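Local coordinates for protein putative NADPH-dependent oxidoreductase (Desulfitobacterium hafniense DCB-2, PDB 3DB2) that is a putative NADPH-dependent oxidoreductase, probably using a nicotinamide cofactor held by its Rossmann-fold domain to oxidise or reduce a substrate not yet identified, at residues K119-R133 against E309-G323. Residues are numbered along the deposited sequence; the frame is centred on the assembly and turned at random.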
loop_
_atom_site.group_PDB
_atom_site.type_symbol
_atom_site.label_atom_id
_atom_site.label_comp_id
_atom_site.label_asym_id
_atom_site.label_seq_id
_atom_site.Cartn_x
_atom_site.Cartn_y
_atom_site.Cartn_z
ATOM N N LYS C 119 33.851 14.240 -8.747
ATOM C CA LYS C 119 32.966 13.120 -8.703
ATOM C C LYS C 119 32.215 13.150 -7.361
ATOM O O LYS C 119 32.742 13.472 -6.294
ATOM C CB LYS C 119 33.667 11.779 -8.840
ATOM C CG LYS C 119 34.513 11.662 -10.099
ATOM C CD LYS C 119 33.897 12.404 -11.277
ATOM C CE LYS C 119 34.579 11.930 -12.564
ATOM N NZ LYS C 119 33.754 12.264 -13.760
ATOM N N PHE C 120 30.950 12.793 -7.449
ATOM C CA PHE C 120 30.041 12.797 -6.307
ATOM C C PHE C 120 29.103 11.601 -6.394
ATOM O O PHE C 120 28.506 11.468 -7.471
ATOM C CB PHE C 120 29.277 14.105 -6.294
ATOM C CG PHE C 120 28.181 14.164 -5.241
ATOM C CD1 PHE C 120 28.510 14.602 -3.965
ATOM C CD2 PHE C 120 26.867 13.803 -5.504
ATOM C CE1 PHE C 120 27.547 14.625 -2.985
ATOM C CE2 PHE C 120 25.900 13.825 -4.520
ATOM C CZ PHE C 120 26.251 14.254 -3.263
ATOM N N LEU C 121 28.958 10.884 -5.297
ATOM C CA LEU C 121 27.892 9.885 -5.115
ATOM C C LEU C 121 27.241 10.133 -3.761
ATOM O O LEU C 121 27.886 10.274 -2.716
ATOM C CB LEU C 121 28.396 8.460 -5.303
ATOM C CG LEU C 121 27.406 7.304 -5.165
ATOM C CD1 LEU C 121 26.366 7.335 -6.273
ATOM C CD2 LEU C 121 28.113 5.948 -5.173
ATOM N N CYS C 122 25.905 10.191 -3.755
ATOM C CA CYS C 122 25.142 10.157 -2.504
ATOM C C CYS C 122 24.598 8.741 -2.372
ATOM O O CYS C 122 23.765 8.317 -3.165
ATOM C CB CYS C 122 24.036 11.206 -2.492
ATOM S SG CYS C 122 23.090 11.152 -0.959
ATOM N N GLY C 123 25.070 7.933 -1.452
ATOM C CA GLY C 123 24.860 6.536 -1.343
ATOM C C GLY C 123 23.491 6.104 -0.877
ATOM O O GLY C 123 23.264 5.931 0.304
ATOM N N HIS C 124 22.591 5.858 -1.828
ATOM C CA HIS C 124 21.353 5.098 -1.684
ATOM C C HIS C 124 21.594 3.689 -2.229
ATOM O O HIS C 124 21.504 3.469 -3.431
ATOM C CB HIS C 124 20.217 5.755 -2.453
ATOM C CG HIS C 124 20.053 7.215 -2.239
ATOM N ND1 HIS C 124 20.952 8.171 -2.628
ATOM C CD2 HIS C 124 19.034 7.877 -1.660
ATOM C CE1 HIS C 124 20.508 9.359 -2.301
ATOM N NE2 HIS C 124 19.339 9.210 -1.713
ATOM N N SER C 125 21.951 2.716 -1.390
ATOM C CA SER C 125 22.528 1.492 -1.951
ATOM C C SER C 125 21.502 0.421 -2.239
ATOM O O SER C 125 21.867 -0.567 -2.854
ATOM C CB SER C 125 23.594 0.917 -0.990
ATOM O OG SER C 125 22.970 0.384 0.176
ATOM N N SER C 126 20.262 0.590 -1.789
ATOM C CA SER C 126 19.208 -0.391 -2.036
ATOM C C SER C 126 19.002 -0.713 -3.509
ATOM O O SER C 126 18.704 -1.852 -3.886
ATOM C CB SER C 126 17.857 0.096 -1.411
ATOM O OG SER C 126 16.945 -0.984 -1.363
ATOM N N ARG C 127 19.113 0.302 -4.381
ATOM C CA ARG C 127 18.910 0.133 -5.803
ATOM C C ARG C 127 19.982 -0.798 -6.383
ATOM O O ARG C 127 19.753 -1.342 -7.455
ATOM C CB ARG C 127 18.924 1.438 -6.600
ATOM C CG ARG C 127 20.189 2.251 -6.593
ATOM C CD ARG C 127 20.244 3.204 -7.759
ATOM N NE ARG C 127 19.467 4.428 -7.525
ATOM C CZ ARG C 127 19.288 5.309 -8.516
ATOM N NH1 ARG C 127 19.797 5.086 -9.715
ATOM N NH2 ARG C 127 18.597 6.434 -8.367
ATOM N N ARG C 128 21.076 -0.969 -5.659
ATOM C CA ARG C 128 22.173 -1.811 -6.106
ATOM C C ARG C 128 21.959 -3.291 -5.808
ATOM O O ARG C 128 22.646 -4.150 -6.389
ATOM C CB ARG C 128 23.484 -1.373 -5.451
ATOM C CG ARG C 128 23.736 0.115 -5.418
ATOM C CD ARG C 128 25.170 0.452 -5.718
ATOM N NE ARG C 128 25.251 1.848 -6.123
ATOM C CZ ARG C 128 25.695 2.425 -7.211
ATOM N NH1 ARG C 128 26.188 1.727 -8.201
ATOM N NH2 ARG C 128 25.646 3.748 -7.309
ATOM N N LEU C 129 21.035 -3.606 -4.901
ATOM C CA LEU C 129 20.776 -4.994 -4.564
ATOM C C LEU C 129 20.455 -5.793 -5.826
ATOM O O LEU C 129 19.883 -5.212 -6.739
ATOM C CB LEU C 129 19.630 -5.095 -3.570
ATOM C CG LEU C 129 19.942 -4.658 -2.128
ATOM C CD1 LEU C 129 18.682 -4.570 -1.299
ATOM C CD2 LEU C 129 20.915 -5.647 -1.484
ATOM N N GLY C 130 20.826 -7.074 -5.855
ATOM C CA GLY C 130 20.567 -7.878 -7.052
ATOM C C GLY C 130 19.060 -7.916 -7.303
ATOM O O GLY C 130 18.617 -7.947 -8.434
ATOM N N ALA C 131 18.271 -7.889 -6.236
ATOM C CA ALA C 131 16.810 -7.926 -6.407
ATOM C C ALA C 131 16.327 -6.664 -7.090
ATOM O O ALA C 131 15.494 -6.775 -7.976
ATOM C CB ALA C 131 16.136 -8.116 -5.080
ATOM N N LEU C 132 16.817 -5.480 -6.723
ATOM C CA LEU C 132 16.302 -4.267 -7.361
ATOM C C LEU C 132 16.752 -4.160 -8.813
ATOM O O LEU C 132 16.046 -3.707 -9.753
ATOM C CB LEU C 132 16.748 -3.073 -6.517
ATOM C CG LEU C 132 15.771 -2.569 -5.468
ATOM C CD1 LEU C 132 14.484 -2.056 -6.112
ATOM C CD2 LEU C 132 15.483 -3.677 -4.450
ATOM N N ARG C 133 17.985 -4.612 -9.052
ATOM C CA ARG C 133 18.530 -4.712 -10.410
ATOM C C ARG C 133 17.687 -5.648 -11.291
ATOM O O ARG C 133 17.447 -5.355 -12.463
ATOM C CB ARG C 133 19.985 -5.157 -10.411
ATOM C CG ARG C 133 20.987 -4.221 -9.774
ATOM C CD ARG C 133 20.910 -2.814 -10.337
ATOM N NE ARG C 133 22.007 -1.943 -9.984
ATOM C CZ ARG C 133 22.114 -0.626 -10.030
ATOM N NH1 ARG C 133 21.143 0.165 -10.440
ATOM N NH2 ARG C 133 23.250 -0.036 -9.651
ATOM N N GLU C 309 32.202 2.227 -7.247
ATOM C CA GLU C 309 31.754 2.947 -8.426
ATOM C C GLU C 309 32.426 4.318 -8.460
ATOM O O GLU C 309 32.774 4.893 -9.495
ATOM C CB GLU C 309 30.241 3.136 -8.386
ATOM C CG GLU C 309 29.684 4.243 -9.263
ATOM C CD GLU C 309 28.200 4.086 -9.537
ATOM O OE1 GLU C 309 27.792 3.076 -10.163
ATOM O OE2 GLU C 309 27.439 4.964 -9.103
ATOM N N VAL C 310 32.597 4.919 -7.277
ATOM C CA VAL C 310 33.216 6.259 -7.293
ATOM C C VAL C 310 34.672 6.127 -7.768
ATOM O O VAL C 310 35.140 6.914 -8.585
ATOM C CB VAL C 310 33.135 6.977 -5.949
ATOM C CG1 VAL C 310 33.698 8.399 -6.050
ATOM C CG2 VAL C 310 31.694 7.053 -5.459
ATOM N N ALA C 311 35.365 5.126 -7.246
ATOM C CA ALA C 311 36.727 4.807 -7.610
ATOM C C ALA C 311 36.826 4.505 -9.106
ATOM O O ALA C 311 37.761 4.993 -9.737
ATOM C CB ALA C 311 37.269 3.595 -6.871
ATOM N N ASP C 312 35.858 3.738 -9.607
ATOM C CA ASP C 312 35.841 3.445 -11.047
ATOM C C ASP C 312 35.722 4.728 -11.852
ATOM O O ASP C 312 36.436 4.911 -12.849
ATOM C CB ASP C 312 34.700 2.500 -11.400
ATOM C CG ASP C 312 35.037 1.055 -11.089
ATOM O OD1 ASP C 312 36.119 0.788 -10.552
ATOM O OD2 ASP C 312 34.213 0.162 -11.376
ATOM N N VAL C 313 34.816 5.641 -11.466
ATOM C CA VAL C 313 34.740 6.896 -12.205
ATOM C C VAL C 313 35.897 7.852 -11.946
ATOM O O VAL C 313 36.204 8.716 -12.775
ATOM C CB VAL C 313 33.391 7.609 -11.945
ATOM C CG1 VAL C 313 32.293 6.643 -12.382
ATOM C CG2 VAL C 313 33.276 8.053 -10.510
ATOM N N ILE C 314 36.591 7.750 -10.820
ATOM C CA ILE C 314 37.789 8.598 -10.669
ATOM C C ILE C 314 38.885 8.091 -11.598
ATOM O O ILE C 314 39.541 8.902 -12.245
ATOM C CB ILE C 314 38.297 8.655 -9.226
ATOM C CG1 ILE C 314 37.467 9.559 -8.293
ATOM C CG2 ILE C 314 39.747 9.107 -9.080
ATOM C CD1 ILE C 314 37.642 9.128 -6.833
ATOM N N ARG C 315 39.067 6.777 -11.702
ATOM C CA ARG C 315 40.160 6.226 -12.489
ATOM C C ARG C 315 39.841 6.206 -13.982
ATOM O O ARG C 315 40.747 6.413 -14.799
ATOM C CB ARG C 315 40.526 4.820 -12.028
ATOM C CG ARG C 315 41.223 4.750 -10.675
ATOM C CD ARG C 315 42.748 4.797 -10.807
ATOM N NE ARG C 315 43.446 4.816 -9.532
ATOM C CZ ARG C 315 43.675 5.867 -8.770
ATOM N NH1 ARG C 315 43.254 7.059 -9.155
ATOM N NH2 ARG C 315 44.315 5.843 -7.606
ATOM N N ASN C 316 38.591 5.956 -14.346
ATOM C CA ASN C 316 38.229 5.641 -15.720
ATOM C C ASN C 316 37.325 6.686 -16.360
ATOM O O ASN C 316 37.009 6.597 -17.552
ATOM C CB ASN C 316 37.509 4.295 -15.805
ATOM C CG ASN C 316 38.230 3.109 -15.210
ATOM O OD1 ASN C 316 39.457 2.999 -15.240
ATOM N ND2 ASN C 316 37.498 2.146 -14.661
ATOM N N GLY C 317 36.877 7.663 -15.594
ATOM C CA GLY C 317 36.008 8.712 -16.091
ATOM C C GLY C 317 34.530 8.349 -16.001
ATOM O O GLY C 317 34.124 7.231 -15.680
ATOM N N GLY C 318 33.658 9.315 -16.296
ATOM C CA GLY C 318 32.236 9.089 -16.243
ATOM C C GLY C 318 31.604 9.650 -14.981
ATOM O O GLY C 318 32.194 10.363 -14.172
ATOM N N GLU C 319 30.330 9.327 -14.796
ATOM C CA GLU C 319 29.488 9.851 -13.745
ATOM C C GLU C 319 29.011 8.685 -12.888
ATOM O O GLU C 319 28.773 7.584 -13.370
ATOM C CB GLU C 319 28.248 10.560 -14.273
ATOM N N THR C 320 28.834 8.948 -11.604
ATOM C CA THR C 320 28.241 7.923 -10.728
ATOM C C THR C 320 26.744 7.825 -10.961
ATOM O O THR C 320 26.189 8.642 -11.719
ATOM C CB THR C 320 28.464 8.250 -9.250
ATOM O OG1 THR C 320 27.630 9.378 -8.943
ATOM C CG2 THR C 320 29.928 8.552 -9.011
ATOM N N GLU C 321 26.068 6.850 -10.337
ATOM C CA GLU C 321 24.659 6.657 -10.689
ATOM C C GLU C 321 23.736 7.664 -10.028
ATOM O O GLU C 321 22.634 7.856 -10.542
ATOM C CB GLU C 321 24.192 5.241 -10.333
ATOM C CG GLU C 321 22.919 4.845 -11.075
ATOM C CD GLU C 321 22.547 3.397 -10.827
ATOM O OE1 GLU C 321 23.434 2.558 -10.574
ATOM O OE2 GLU C 321 21.351 3.077 -10.855
ATOM N N ILE C 322 24.144 8.257 -8.897
ATOM C CA ILE C 322 23.267 9.101 -8.130
ATOM C C ILE C 322 23.975 10.394 -7.726
ATOM O O ILE C 322 24.586 10.450 -6.650
ATOM C CB ILE C 322 22.737 8.473 -6.826
ATOM C CG1 ILE C 322 22.323 7.015 -6.914
ATOM C CG2 ILE C 322 21.579 9.329 -6.341
ATOM C CD1 ILE C 322 21.756 6.440 -5.630
ATOM N N GLY C 323 23.857 11.370 -8.603
ATOM C CA GLY C 323 24.430 12.692 -8.412
ATOM C C GLY C 323 23.615 13.553 -7.468
ATOM O O GLY C 323 22.606 13.137 -6.887
HETATM O O HOH W 1 30.095 11.931 -10.638
HETATM O O HOH W 2 19.843 8.472 -10.455
#
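A salt-bridge network and a short run of backbone and apolar contacts fasten the loop 317-323, with the end of helix 302-316, along strand 120-123, an edge strand of the parallel Rossmann sheet, and the 3-10 turn and start of helix 130-140 that follow it. Arg-133 meets Glu-321 end-on: NH2 lies 2.8 Å from OE1 and NH1 bonds OE2, each oxygen offering its syn lone pair. OE2 also accepts from Arg-127 NH1 at 2.8 Å, coming from above the carboxylate, whose plane stands 73° from that guanidinium. Extended, with CG anti to the backbone N (chi1 -161°), Glu-321 carries its carboxylate out to where both arginines reach it. A glutamine here would probably leave Arg-127 and Arg-133 without their shared negative charge and break the paired grip of Arg-133. Arg-128 holds Glu-309 with both terminal nitrogens, NH2 to OE2 at 2.8 Å, while Glu-321 N reaches that same oxygen from the opposite face of the carboxylate, tying loop to helix. Ile-322 lays CG1 over the centre of the Arg-127 guanidinium, 3.8 Å above its plane, and sets CD1 against His-124 CB; Arg-127 NE turns to Asp-188 of helix 183-194. Along the strand, Cys-122 N bonds Ile-322 O at 3.2 Å, almost straight at 173°, and Thr-320 OG1 donates to Phe-120 O at 2.7 Å. Leu-121 packs CB on Val-310 CG2 at 3.6 Å and CD1 on Ile-322 CB, and Lys-119 runs its chain over Val-313. With strand 92-96 on its other edge, strand 120-123 is thus flanked by a segment that follows strand 290-295 of the mixed sheet and comes back to the Rossmann domain, consistent with the two-domain GFO/IDH/MocA oxidoreductase fold.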